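Local coordinates for Myo-inositol-1-phosphate synthase-related protein (Thermotoga maritima MSB8, PDB 3CIN) that is related to the myo-inositol-1-phosphate synthases and binds nicotinamide-adenine-dinucleotide and a magnesium ion, at residues Lys129-Leu134 and Gln173-Ala178; Val138-Cys143 and Asp338-Gly343; Asp231-Leu236 and Ser275-Ile280; Val358-Met363 and Ile377-Lys382. One frame throughout, in Å; residues are numbered along the deposited sequence.

Overall arrangement
Interactions 1 and 2 lie in the dinucleotide-binding part of the chain and both touch NAD; W131 packs on I139 and Y175 on C143, so the two contacts are continuous. Interaction 2 is the more central, its centre about 8 Å from the centre of the chain. Interaction 4 joins it through the side chains of L339 and L342 on Y362, with a probable hydrogen bond between Y362 and D338. Interaction 3 lies farther out, against the mixed sheet, and like interaction 4 it reaches the second subunit. All four contacts are buried and none has a hydrogen bond across it: polar bonds go instead to NAD, within single segments or to flanking residues.

Interaction 1 (Lys129-Leu134 and Gln173-Ala178); sequences KEWTEL and QVYAYA. With NAD (nicotinamide-adenine-dinucleotide), chain F.
In both W131 (chi1 -64°) and Y175 (chi1 -68°) the CG atom stands opposite the carbonyl carbon and next to the backbone N, which carries the indole from helix 120-134 across to helix 171-186 and lets the phenol run on toward NAD. The far end of the indole does the touching. W131 CZ3 lies 3.8 Å from A178 CB, an oblique approach, while W131 CH2 is 4.0 Å from Y175 O, with the carbonyl oxygen at the edge of the indole and near its plane. W131 CH2 also comes within 4.3 Å of Y175 CD1, meeting the phenol obliquely. The indole is held further by an edge-to-face pairing with the ring of Y64 and by L17 and L19 of strand 14-19. At the far end of the phenol, Y175 OH donates to NAD N1A at 2.6 Å, the adenine nitrogen lying at the edge of the phenol and in its plane. The amide N of V99 is hydrogen-bonded to the same hydroxyl, so Y175 OH has two partners that fix its position. Y175 thus contributes to the adenine end of the NAD pocket, at a parallel sheet consistent with a Rossmann-type fold.

Interaction 2 (Val138-Cys143 and Asp338-Gly343); sequences VIVNTC and DLVRLG. With NAD (nicotinamide-adenine-dinucleotide), chain F.
C143 O accepts a hydrogen bond of 2.8 Å from NAD O3D, a ribose hydroxyl, just beyond the C-terminal end of strand 138-141. The sulfur of the same residue serves the other half of the cofactor: C143 SG rests 3.5 Å from NAD C2A of the adenine. An Asx turn shapes this loop, with C143 N donating to N141 OD1 at 3.2 Å from above the amide plane, 46° out of it. N141 ND2 in turn is bonded to N193 and T172, so both ends of that side chain are engaged.

Earlier in the strand, V138 and V140 face helix 328-348 and meet it through their methyls, without a hydrogen bond. V140 CG2 meets V340 CG1 at 3.7 Å, the two side chains crossing at about a right angle. V138 (chi1 -178°) has CG2 anti to its carbonyl carbon, which lays that methyl on the helix backbone, 3.6 Å from V340 O. The same methyl, V138 CG2, is 4.3 Å from G343 C, where glycine puts no side chain between strand and helix. The axes of strand 138-141 and helix 338-343 approach to 8.9 Å, at 146° between their directions.

On the helix, R341 NH2 forms a bent 2.8 Å salt bridge to D338 OD1, which is tilted out of the guanidinium plane. Valine packing thus fixes helix against strand without directional bonds, while the salt bridge, with R341 also bonded to A48 O and I53 O and D338 to Y362 OH and L47 N, probably offsets the cost of burying the two charges.

Interaction 3 (Asp231-Leu236 and Ser275-Ile280); sequences DVLSHL and SIVKDI
Apolar packing accounts for nearly all of this helix-helix contact, and its main pieces are L233 and I280. L233 is extended (chi2 179°) and lays CD1 against V277 CG2 at 3.8 Å, the two side chains meeting at a slant. Nearer its backbone, L233 CB is 3.9 Å from I280 CG2, so the leucine touches residues one turn apart on the other helix.

Polar atoms meet only carbon across the interface. I280 CG2 also reaches the next residue, 3.6 Å from S234 N. S234 OG sits 3.5 Å from I280 CG2, but its hydrogen bond runs back along its own helix to A230 O, which satisfies the hydroxyl that the isoleucine methyl lies against. Within the other segment, S275 OG donates to D279 OD2 at 3.1 Å from well above the carboxylate plane, tying the residue before the helix to its first turn. D279 OD2 is also bonded to N373 N.

The segments' axes pass 9.7 Å apart and are inclined by 30°, with the helices running in roughly the same direction. Beyond helix 225-238 lies the second subunit, where S234 packs on I377 and H235 on P227 of that chain. Both helices pack on the mixed sheet: L233 touches I308, V243 and V246 on strands 301-311 and 242-252, and V277 reaches I289 and H287 on strand 287-294.

Interaction 4 (Val358-Met363 and Ile377-Lys382); sequences VNAFYM and IIAYEK
F361, A379 and Y380 build the contact of a helix-loop-helix pair, 356-362 and 376-386, whose segment axes pass 8.1 Å apart with 138° between their directions. The connecting loop carries P366, P368 and E371 of the magnesium site. A379 sets the close approach. Its methyl points at the other helix, with A379 CB 3.5 Å from A360 O and 3.9 Å from A360 CB, and F361 CB lies beside it at 4.2 Å.

F361 and Y380 both have CG opposite the backbone N (chi1 near 180°), and their side chains lie side by side, pointing the same way. The rings meet obliquely, planes inclined by 56° and centroids 5.3 Å apart. Y380 CD1 sits over one face of the phenylalanine, toward the rim. The backbone beyond F361 is held from the second helix, as R376 NH1 is bonded to both F361 O and M363 O. Y380 OH is hydrogen-bonded to R384 NH1 on its own helix, and its side chain packs on Q238 of the second subunit. At the tyrosine's root, F361 CD1 lies 3.6 Å from Y380 CB.

Interaction 1 (Lys129-Leu134 and Gln173-Ala178)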
# COMPACT_ATOMS: atom_id res chain seq x y z
N LYS A 129 -34.48 -36.11 14.57
CA LYS A 129 -35.93 -36.05 14.53
C LYS A 129 -36.45 -34.66 14.09
O LYS A 129 -37.35 -34.57 13.23
CB LYS A 129 -36.54 -36.35 15.91
CG LYS A 129 -38.03 -36.17 15.91
N GLU A 130 -35.90 -33.59 14.67
CA GLU A 130 -36.29 -32.23 14.22
C GLU A 130 -36.04 -31.95 12.68
O GLU A 130 -36.88 -31.41 11.94
CB GLU A 130 -35.60 -31.14 15.08
CG GLU A 130 -36.11 -31.04 16.51
CD GLU A 130 -35.21 -30.23 17.47
OE1 GLU A 130 -34.45 -29.36 17.03
OE2 GLU A 130 -35.29 -30.44 18.68
N TRP A 131 -34.86 -32.34 12.23
CA TRP A 131 -34.47 -32.14 10.90
C TRP A 131 -35.32 -32.95 9.93
O TRP A 131 -35.59 -32.49 8.85
CB TRP A 131 -32.97 -32.46 10.75
CG TRP A 131 -32.08 -31.54 11.54
CD1 TRP A 131 -32.43 -30.45 12.26
CD2 TRP A 131 -30.64 -31.64 11.66
NE1 TRP A 131 -31.31 -29.87 12.83
CE2 TRP A 131 -30.20 -30.57 12.44
CE3 TRP A 131 -29.71 -32.50 11.16
CZ2 TRP A 131 -28.84 -30.37 12.77
CZ3 TRP A 131 -28.37 -32.31 11.49
CH2 TRP A 131 -27.95 -31.30 12.28
N THR A 132 -35.77 -34.14 10.32
CA THR A 132 -36.63 -34.93 9.46
C THR A 132 -37.93 -34.21 9.18
O THR A 132 -38.45 -34.36 8.07
CB THR A 132 -36.87 -36.33 10.01
OG1 THR A 132 -37.63 -36.24 11.23
CG2 THR A 132 -35.53 -37.02 10.23
N GLU A 133 -38.43 -33.39 10.12
CA GLU A 133 -39.66 -32.63 9.89
C GLU A 133 -39.44 -31.36 9.06
O GLU A 133 -40.31 -30.96 8.33
CB GLU A 133 -40.34 -32.22 11.18
CG GLU A 133 -40.60 -33.40 12.13
CD GLU A 133 -41.61 -33.02 13.25
OE1 GLU A 133 -42.44 -32.14 13.02
OE2 GLU A 133 -41.51 -33.58 14.35
N LEU A 134 -38.27 -30.75 9.21
CA LEU A 134 -37.89 -29.53 8.45
C LEU A 134 -37.49 -29.91 7.01
O LEU A 134 -37.65 -29.13 6.07
CB LEU A 134 -36.76 -28.81 9.17
CG LEU A 134 -37.12 -28.21 10.56
CD1 LEU A 134 -35.92 -27.47 11.22
CD2 LEU A 134 -38.38 -27.39 10.53
N GLN A 173 -18.37 -31.05 14.79
CA GLN A 173 -18.18 -32.50 14.69
C GLN A 173 -19.49 -33.24 15.03
O GLN A 173 -19.84 -34.18 14.39
CB GLN A 173 -17.04 -32.94 15.56
CG GLN A 173 -15.70 -32.42 15.03
CD GLN A 173 -14.53 -32.72 16.00
OE1 GLN A 173 -14.70 -32.65 17.23
NE2 GLN A 173 -13.34 -33.01 15.45
N VAL A 174 -20.19 -32.78 16.06
CA VAL A 174 -21.46 -33.38 16.44
C VAL A 174 -22.51 -33.12 15.37
O VAL A 174 -23.29 -34.06 14.99
CB VAL A 174 -21.92 -32.83 17.80
CG1 VAL A 174 -23.33 -33.38 18.15
CG2 VAL A 174 -20.91 -33.21 18.93
N TYR A 175 -22.57 -31.90 14.85
CA TYR A 175 -23.53 -31.60 13.77
C TYR A 175 -23.32 -32.41 12.47
O TYR A 175 -24.31 -32.88 11.89
CB TYR A 175 -23.54 -30.14 13.44
CG TYR A 175 -24.10 -29.21 14.47
CD1 TYR A 175 -25.32 -29.44 15.12
CD2 TYR A 175 -23.44 -28.01 14.77
CE1 TYR A 175 -25.85 -28.53 15.99
CE2 TYR A 175 -23.98 -27.09 15.65
CZ TYR A 175 -25.19 -27.37 16.28
OH TYR A 175 -25.69 -26.47 17.21
N ALA A 176 -22.08 -32.58 12.02
CA ALA A 176 -21.78 -33.40 10.86
C ALA A 176 -22.16 -34.91 11.07
O ALA A 176 -22.60 -35.60 10.16
CB ALA A 176 -20.28 -33.28 10.48
N TYR A 177 -21.90 -35.39 12.27
CA TYR A 177 -22.33 -36.71 12.68
C TYR A 177 -23.86 -36.81 12.58
O TYR A 177 -24.37 -37.75 11.95
CB TYR A 177 -21.82 -37.01 14.07
CG TYR A 177 -22.16 -38.37 14.59
CD1 TYR A 177 -21.36 -39.46 14.36
CD2 TYR A 177 -23.32 -38.55 15.34
CE1 TYR A 177 -21.69 -40.69 14.86
CE2 TYR A 177 -23.67 -39.77 15.80
CZ TYR A 177 -22.84 -40.83 15.59
OH TYR A 177 -23.19 -42.05 16.11
N ALA A 178 -24.57 -35.91 13.24
CA ALA A 178 -26.02 -35.83 13.10
C ALA A 178 -26.50 -35.74 11.63
O ALA A 178 -27.49 -36.39 11.26
CB ALA A 178 -26.58 -34.65 13.91
PA NAD F . -20.57 -14.93 14.02
O1A NAD F . -21.18 -13.61 13.61
O2A NAD F . -20.06 -14.89 15.43
O5B NAD F . -21.75 -15.96 13.97
C5B NAD F . -21.60 -17.26 14.54
C4B NAD F . -22.98 -17.69 15.02
O4B NAD F . -22.92 -19.06 15.39
C3B NAD F . -23.51 -16.93 16.23
O3B NAD F . -24.87 -16.59 16.06
C2B NAD F . -23.35 -17.92 17.37
O2B NAD F . -24.18 -17.63 18.46
C1B NAD F . -23.62 -19.22 16.65
N9A NAD F . -23.11 -20.43 17.30
C8A NAD F . -21.88 -20.52 17.94
N7A NAD F . -21.71 -21.84 18.28
C5A NAD F . -22.83 -22.53 17.88
C6A NAD F . -23.23 -23.86 18.05
N6A NAD F . -22.44 -24.80 18.64
N1A NAD F . -24.42 -24.23 17.46
C2A NAD F . -25.21 -23.30 16.81
N3A NAD F . -24.86 -21.97 16.70
C4A NAD F . -23.68 -21.62 17.25
O3 NAD F . -19.45 -15.37 13.01
PN NAD F . -19.49 -15.18 11.44
O1N NAD F . -18.64 -14.00 11.11
O2N NAD F . -20.87 -15.35 10.92
O5D NAD F . -18.62 -16.43 10.97
C5D NAD F . -19.17 -17.73 11.01
C4D NAD F . -18.10 -18.79 10.77
O4D NAD F . -17.67 -18.68 9.44
C3D NAD F . -16.88 -18.72 11.66
O3D NAD F . -16.43 -20.07 11.98
C2D NAD F . -15.85 -18.10 10.73
O2D NAD F . -14.52 -18.48 11.06
C1D NAD F . -16.26 -18.73 9.42
N1N NAD F . -15.77 -18.00 8.26
C2N NAD F . -16.12 -16.73 8.06
C3N NAD F . -15.61 -16.13 6.88
C7N NAD F . -16.18 -14.84 6.50
O7N NAD F . -17.06 -14.29 7.38
N7N NAD F . -15.83 -14.27 5.34
C4N NAD F . -14.78 -16.80 6.00
C5N NAD F . -14.43 -18.09 6.24
C6N NAD F . -14.96 -18.69 7.39

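Interaction 2 (Val138-Cys143 and Asp338-Gly343)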
# COMPACT_ATOMS: atom_id res chain seq x y z
N VAL A 138 -29.90 -29.44 2.21
CA VAL A 138 -28.55 -28.95 2.47
C VAL A 138 -28.48 -28.33 3.85
O VAL A 138 -29.32 -27.46 4.21
CB VAL A 138 -28.06 -27.97 1.40
CG1 VAL A 138 -26.61 -27.52 1.70
CG2 VAL A 138 -28.18 -28.59 -0.01
N ILE A 139 -27.50 -28.74 4.64
CA ILE A 139 -27.25 -28.17 5.97
C ILE A 139 -25.98 -27.36 5.86
O ILE A 139 -24.96 -27.90 5.43
CB ILE A 139 -27.11 -29.28 7.04
CG1 ILE A 139 -28.43 -30.04 7.18
CG2 ILE A 139 -26.70 -28.70 8.45
CD1 ILE A 139 -28.26 -31.33 7.91
N VAL A 140 -26.05 -26.08 6.26
CA VAL A 140 -24.92 -25.15 6.17
C VAL A 140 -24.38 -24.82 7.55
O VAL A 140 -25.15 -24.38 8.42
CB VAL A 140 -25.33 -23.84 5.43
CG1 VAL A 140 -24.23 -22.78 5.48
CG2 VAL A 140 -25.67 -24.14 3.93
N ASN A 141 -23.07 -24.98 7.75
CA ASN A 141 -22.45 -24.78 9.01
C ASN A 141 -21.73 -23.43 8.98
O ASN A 141 -20.69 -23.28 8.32
CB ASN A 141 -21.47 -25.89 9.36
CG ASN A 141 -20.75 -25.60 10.62
OD1 ASN A 141 -21.31 -24.90 11.48
ND2 ASN A 141 -19.50 -26.08 10.75
N THR A 142 -22.32 -22.45 9.68
CA THR A 142 -21.71 -21.12 9.89
C THR A 142 -21.51 -20.78 11.41
O THR A 142 -21.67 -19.59 11.84
CB THR A 142 -22.51 -20.02 9.14
OG1 THR A 142 -23.90 -20.15 9.44
CG2 THR A 142 -22.37 -20.16 7.59
N CYS A 143 -21.21 -21.81 12.22
CA CYS A 143 -20.98 -21.68 13.65
C CYS A 143 -19.62 -21.02 13.97
O CYS A 143 -18.74 -21.02 13.14
CB CYS A 143 -21.04 -23.03 14.38
SG CYS A 143 -22.68 -23.73 14.37
N ASP A 338 -24.14 -20.24 -4.25
CA ASP A 338 -23.74 -21.32 -5.19
C ASP A 338 -23.68 -22.69 -4.49
O ASP A 338 -24.17 -23.69 -5.04
CB ASP A 338 -22.37 -21.06 -5.81
CG ASP A 338 -22.38 -20.14 -6.99
OD1 ASP A 338 -23.46 -19.70 -7.49
OD2 ASP A 338 -21.26 -19.86 -7.52
N LEU A 339 -23.03 -22.74 -3.33
CA LEU A 339 -22.74 -24.01 -2.64
C LEU A 339 -24.00 -24.77 -2.28
O LEU A 339 -24.04 -25.99 -2.41
CB LEU A 339 -21.91 -23.78 -1.39
CG LEU A 339 -20.47 -23.46 -1.67
CD1 LEU A 339 -19.81 -22.79 -0.43
CD2 LEU A 339 -19.69 -24.68 -2.11
N VAL A 340 -25.06 -24.09 -1.85
CA VAL A 340 -26.30 -24.80 -1.61
C VAL A 340 -26.90 -25.41 -2.87
O VAL A 340 -27.48 -26.50 -2.83
CB VAL A 340 -27.36 -23.93 -0.86
CG1 VAL A 340 -26.84 -23.48 0.52
CG2 VAL A 340 -27.90 -22.78 -1.72
N ARG A 341 -26.79 -24.72 -4.01
CA ARG A 341 -27.35 -25.24 -5.28
C ARG A 341 -26.46 -26.37 -5.80
O ARG A 341 -26.93 -27.39 -6.29
CB ARG A 341 -27.43 -24.12 -6.31
CG ARG A 341 -28.42 -23.00 -5.90
CD ARG A 341 -28.59 -21.97 -6.90
NE ARG A 341 -27.42 -21.12 -7.06
CZ ARG A 341 -27.27 -20.23 -8.06
NH1 ARG A 341 -28.21 -20.07 -9.03
NH2 ARG A 341 -26.17 -19.51 -8.12
N LEU A 342 -25.15 -26.20 -5.72
CA LEU A 342 -24.25 -27.28 -6.07
C LEU A 342 -24.42 -28.50 -5.16
O LEU A 342 -24.19 -29.65 -5.58
CB LEU A 342 -22.80 -26.80 -6.00
CG LEU A 342 -22.35 -25.73 -7.00
CD1 LEU A 342 -20.96 -25.18 -6.61
CD2 LEU A 342 -22.38 -26.25 -8.44
N GLY A 343 -24.77 -28.28 -3.90
CA GLY A 343 -25.01 -29.41 -2.99
C GLY A 343 -26.20 -30.24 -3.45
O GLY A 343 -26.18 -31.46 -3.39
PA NAD F . -20.57 -14.93 14.02
O1A NAD F . -21.18 -13.61 13.61
O2A NAD F . -20.06 -14.89 15.43
O5B NAD F . -21.75 -15.96 13.97
C5B NAD F . -21.60 -17.26 14.54
C4B NAD F . -22.98 -17.69 15.02
O4B NAD F . -22.92 -19.06 15.39
C3B NAD F . -23.51 -16.93 16.23
O3B NAD F . -24.87 -16.59 16.06
C2B NAD F . -23.35 -17.92 17.37
O2B NAD F . -24.18 -17.63 18.46
C1B NAD F . -23.62 -19.22 16.65
N9A NAD F . -23.11 -20.43 17.30
C8A NAD F . -21.88 -20.52 17.94
N7A NAD F . -21.71 -21.84 18.28
C5A NAD F . -22.83 -22.53 17.88
C6A NAD F . -23.23 -23.86 18.05
N6A NAD F . -22.44 -24.80 18.64
N1A NAD F . -24.42 -24.23 17.46
C2A NAD F . -25.21 -23.30 16.81
N3A NAD F . -24.86 -21.97 16.70
C4A NAD F . -23.68 -21.62 17.25
O3 NAD F . -19.45 -15.37 13.01
PN NAD F . -19.49 -15.18 11.44
O1N NAD F . -18.64 -14.00 11.11
O2N NAD F . -20.87 -15.35 10.92
O5D NAD F . -18.62 -16.43 10.97
C5D NAD F . -19.17 -17.73 11.01
C4D NAD F . -18.10 -18.79 10.77
O4D NAD F . -17.67 -18.68 9.44
C3D NAD F . -16.88 -18.72 11.66
O3D NAD F . -16.43 -20.07 11.98
C2D NAD F . -15.85 -18.10 10.73
O2D NAD F . -14.52 -18.48 11.06
C1D NAD F . -16.26 -18.73 9.42
N1N NAD F . -15.77 -18.00 8.26
C2N NAD F . -16.12 -16.73 8.06
C3N NAD F . -15.61 -16.13 6.88
C7N NAD F . -16.18 -14.84 6.50
O7N NAD F . -17.06 -14.29 7.38
N7N NAD F . -15.83 -14.27 5.34
C4N NAD F . -14.78 -16.80 6.00
C5N NAD F . -14.43 -18.09 6.24
C6N NAD F . -14.96 -18.69 7.39

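Interaction 3 (Asp231-Leu236 and Ser275-Ile280)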
# COMPACT_ATOMS: atom_id res chain seq x y z
N ASP A 231 -3.35 -16.34 -5.26
CA ASP A 231 -3.36 -15.84 -6.62
C ASP A 231 -2.01 -15.24 -7.03
O ASP A 231 -1.46 -15.54 -8.11
CB ASP A 231 -4.39 -14.75 -6.75
CG ASP A 231 -5.79 -15.18 -6.35
OD1 ASP A 231 -6.15 -16.38 -6.44
OD2 ASP A 231 -6.56 -14.26 -5.98
N VAL A 232 -1.43 -14.40 -6.17
CA VAL A 232 -0.11 -13.87 -6.47
C VAL A 232 0.91 -14.99 -6.55
O VAL A 232 1.71 -15.02 -7.48
CB VAL A 232 0.33 -12.81 -5.45
CG1 VAL A 232 1.74 -12.20 -5.77
CG2 VAL A 232 -0.70 -11.63 -5.38
N LEU A 233 0.88 -15.91 -5.60
CA LEU A 233 1.85 -17.01 -5.65
C LEU A 233 1.75 -17.81 -6.97
O LEU A 233 2.77 -18.25 -7.52
CB LEU A 233 1.69 -17.93 -4.45
CG LEU A 233 2.05 -17.22 -3.11
CD1 LEU A 233 1.81 -18.22 -1.96
CD2 LEU A 233 3.48 -16.62 -3.08
N SER A 234 0.52 -18.01 -7.44
CA SER A 234 0.31 -18.77 -8.67
C SER A 234 1.00 -18.06 -9.84
O SER A 234 1.67 -18.71 -10.64
CB SER A 234 -1.17 -18.99 -8.95
OG SER A 234 -1.77 -19.83 -7.94
N HIS A 235 0.83 -16.75 -9.94
CA HIS A 235 1.48 -15.83 -10.92
C HIS A 235 2.99 -15.99 -10.89
O HIS A 235 3.69 -16.13 -11.89
CB HIS A 235 1.14 -14.35 -10.53
CG HIS A 235 1.36 -13.33 -11.63
ND1 HIS A 235 2.35 -12.37 -11.58
CD2 HIS A 235 0.70 -13.13 -12.79
CE1 HIS A 235 2.28 -11.62 -12.67
NE2 HIS A 235 1.29 -12.06 -13.42
N LEU A 236 3.52 -15.87 -9.68
CA LEU A 236 4.95 -15.99 -9.53
C LEU A 236 5.51 -17.33 -9.90
O LEU A 236 6.58 -17.37 -10.49
CB LEU A 236 5.37 -15.64 -8.11
CG LEU A 236 4.97 -14.20 -7.73
CD1 LEU A 236 5.25 -14.00 -6.20
CD2 LEU A 236 5.61 -13.15 -8.62
N SER A 275 -1.48 -24.47 4.28
CA SER A 275 -0.49 -25.12 3.43
C SER A 275 -0.50 -24.46 2.06
O SER A 275 0.12 -24.97 1.14
CB SER A 275 -0.83 -26.61 3.29
OG SER A 275 -2.16 -26.70 2.82
N ILE A 276 -1.20 -23.33 1.92
CA ILE A 276 -1.32 -22.69 0.63
C ILE A 276 -0.00 -22.44 -0.08
O ILE A 276 0.13 -22.67 -1.26
CB ILE A 276 -2.12 -21.34 0.71
CG1 ILE A 276 -2.50 -20.95 -0.70
CG2 ILE A 276 -1.36 -20.21 1.43
CD1 ILE A 276 -3.46 -21.95 -1.30
N VAL A 277 1.01 -21.98 0.64
CA VAL A 277 2.28 -21.64 0.01
C VAL A 277 2.98 -22.84 -0.62
O VAL A 277 3.39 -22.80 -1.78
CB VAL A 277 3.19 -20.94 1.00
CG1 VAL A 277 4.58 -20.69 0.44
CG2 VAL A 277 2.49 -19.67 1.54
N LYS A 278 3.11 -23.93 0.13
CA LYS A 278 3.74 -25.09 -0.44
C LYS A 278 2.83 -25.73 -1.51
O LYS A 278 3.34 -26.28 -2.49
CB LYS A 278 4.06 -26.15 0.61
CG LYS A 278 4.90 -27.26 0.02
CD LYS A 278 5.44 -28.13 1.12
CE LYS A 278 6.48 -29.10 0.61
NZ LYS A 278 6.75 -30.09 1.70
N ASP A 279 1.51 -25.66 -1.30
CA ASP A 279 0.56 -26.26 -2.24
C ASP A 279 0.78 -25.64 -3.63
O ASP A 279 0.82 -26.34 -4.64
CB ASP A 279 -0.89 -25.98 -1.83
CG ASP A 279 -1.38 -26.86 -0.66
OD1 ASP A 279 -0.60 -27.72 -0.16
OD2 ASP A 279 -2.58 -26.69 -0.28
N ILE A 280 0.89 -24.33 -3.67
CA ILE A 280 0.94 -23.60 -4.95
C ILE A 280 2.36 -23.57 -5.49
O ILE A 280 2.58 -23.83 -6.67
CB ILE A 280 0.39 -22.16 -4.81
CG1 ILE A 280 -1.12 -22.15 -4.50
CG2 ILE A 280 0.75 -21.33 -6.06
CD1 ILE A 280 -2.00 -22.95 -5.49

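Interaction 4 (Val358-Met363 and Ile377-Lys382)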
# COMPACT_ATOMS: atom_id res chain seq x y z
N VAL A 358 -15.72 -29.20 -6.45
CA VAL A 358 -16.37 -28.08 -5.75
C VAL A 358 -15.46 -27.44 -4.69
O VAL A 358 -15.25 -26.23 -4.65
CB VAL A 358 -17.70 -28.51 -5.15
CG1 VAL A 358 -18.36 -27.43 -4.30
CG2 VAL A 358 -18.70 -28.89 -6.29
N ASN A 359 -14.92 -28.27 -3.80
CA ASN A 359 -14.09 -27.78 -2.70
C ASN A 359 -12.93 -26.97 -3.23
O ASN A 359 -12.59 -25.96 -2.63
CB ASN A 359 -13.51 -28.94 -1.88
CG ASN A 359 -14.60 -29.80 -1.26
OD1 ASN A 359 -15.69 -29.30 -0.91
ND2 ASN A 359 -14.20 -31.04 -0.93
N ALA A 360 -12.29 -27.44 -4.29
CA ALA A 360 -11.08 -26.75 -4.76
C ALA A 360 -11.27 -25.27 -5.11
O ALA A 360 -10.31 -24.47 -5.01
CB ALA A 360 -10.51 -27.49 -5.94
N PHE A 361 -12.46 -24.90 -5.57
CA PHE A 361 -12.74 -23.54 -5.89
C PHE A 361 -13.26 -22.77 -4.69
O PHE A 361 -12.86 -21.66 -4.44
CB PHE A 361 -13.77 -23.39 -7.02
CG PHE A 361 -14.04 -21.93 -7.37
CD1 PHE A 361 -13.04 -21.17 -7.99
CD2 PHE A 361 -15.20 -21.30 -7.00
CE1 PHE A 361 -13.24 -19.79 -8.22
CE2 PHE A 361 -15.40 -19.91 -7.27
CZ PHE A 361 -14.41 -19.18 -7.88
N TYR A 362 -14.19 -23.36 -3.95
CA TYR A 362 -14.89 -22.62 -2.91
C TYR A 362 -14.27 -22.56 -1.50
O TYR A 362 -14.70 -21.77 -0.64
CB TYR A 362 -16.35 -23.13 -2.83
CG TYR A 362 -17.18 -22.77 -4.02
CD1 TYR A 362 -17.82 -21.54 -4.11
CD2 TYR A 362 -17.35 -23.63 -5.04
CE1 TYR A 362 -18.62 -21.23 -5.20
CE2 TYR A 362 -18.13 -23.31 -6.14
CZ TYR A 362 -18.75 -22.11 -6.24
OH TYR A 362 -19.50 -21.84 -7.36
N MET A 363 -13.28 -23.41 -1.27
CA MET A 363 -12.77 -23.66 0.07
C MET A 363 -11.30 -23.41 0.09
O MET A 363 -10.59 -23.75 -0.87
CB MET A 363 -13.02 -25.10 0.48
CG MET A 363 -14.44 -25.54 0.50
SD MET A 363 -15.34 -24.79 1.85
CE MET A 363 -17.07 -25.22 1.55
N ILE A 377 -8.05 -20.29 -10.62
CA ILE A 377 -8.59 -20.22 -11.98
C ILE A 377 -8.73 -21.60 -12.59
O ILE A 377 -9.70 -21.91 -13.29
CB ILE A 377 -7.75 -19.20 -12.88
CG1 ILE A 377 -7.94 -17.77 -12.32
CG2 ILE A 377 -8.27 -19.16 -14.33
CD1 ILE A 377 -6.85 -16.72 -12.63
N ILE A 378 -7.74 -22.46 -12.34
CA ILE A 378 -7.83 -23.87 -12.75
C ILE A 378 -8.98 -24.58 -12.01
O ILE A 378 -9.81 -25.27 -12.64
CB ILE A 378 -6.49 -24.57 -12.55
CG1 ILE A 378 -5.41 -23.88 -13.40
CG2 ILE A 378 -6.58 -26.04 -12.93
CD1 ILE A 378 -4.00 -24.49 -13.14
N ALA A 379 -9.05 -24.39 -10.70
CA ALA A 379 -10.16 -24.92 -9.92
C ALA A 379 -11.51 -24.45 -10.46
O ALA A 379 -12.44 -25.24 -10.57
CB ALA A 379 -10.06 -24.59 -8.47
N TYR A 380 -11.61 -23.18 -10.80
CA TYR A 380 -12.85 -22.62 -11.37
C TYR A 380 -13.26 -23.31 -12.63
O TYR A 380 -14.43 -23.72 -12.80
CB TYR A 380 -12.64 -21.11 -11.61
CG TYR A 380 -13.85 -20.42 -12.22
CD1 TYR A 380 -14.97 -20.13 -11.45
CD2 TYR A 380 -13.85 -20.08 -13.55
CE1 TYR A 380 -16.08 -19.50 -12.03
CE2 TYR A 380 -14.89 -19.45 -14.12
CZ TYR A 380 -16.02 -19.16 -13.36
OH TYR A 380 -17.10 -18.55 -14.00
N GLU A 381 -12.33 -23.51 -13.58
CA GLU A 381 -12.74 -24.13 -14.83
C GLU A 381 -13.17 -25.57 -14.60
O GLU A 381 -14.16 -26.04 -15.17
CB GLU A 381 -11.65 -24.04 -15.88
CG GLU A 381 -11.33 -22.57 -16.26
CD GLU A 381 -12.33 -21.88 -17.26
OE1 GLU A 381 -13.61 -21.95 -17.17
OE2 GLU A 381 -11.78 -21.21 -18.18
N LYS A 382 -12.46 -26.28 -13.73
CA LYS A 382 -12.85 -27.67 -13.41
C LYS A 382 -14.18 -27.79 -12.66
O LYS A 382 -14.92 -28.74 -12.86
CB LYS A 382 -11.74 -28.36 -12.63
CG LYS A 382 -10.48 -28.58 -13.47
CD LYS A 382 -9.39 -29.30 -12.65
CE LYS A 382 -8.15 -29.69 -13.49
NZ LYS A 382 -8.14 -31.11 -13.99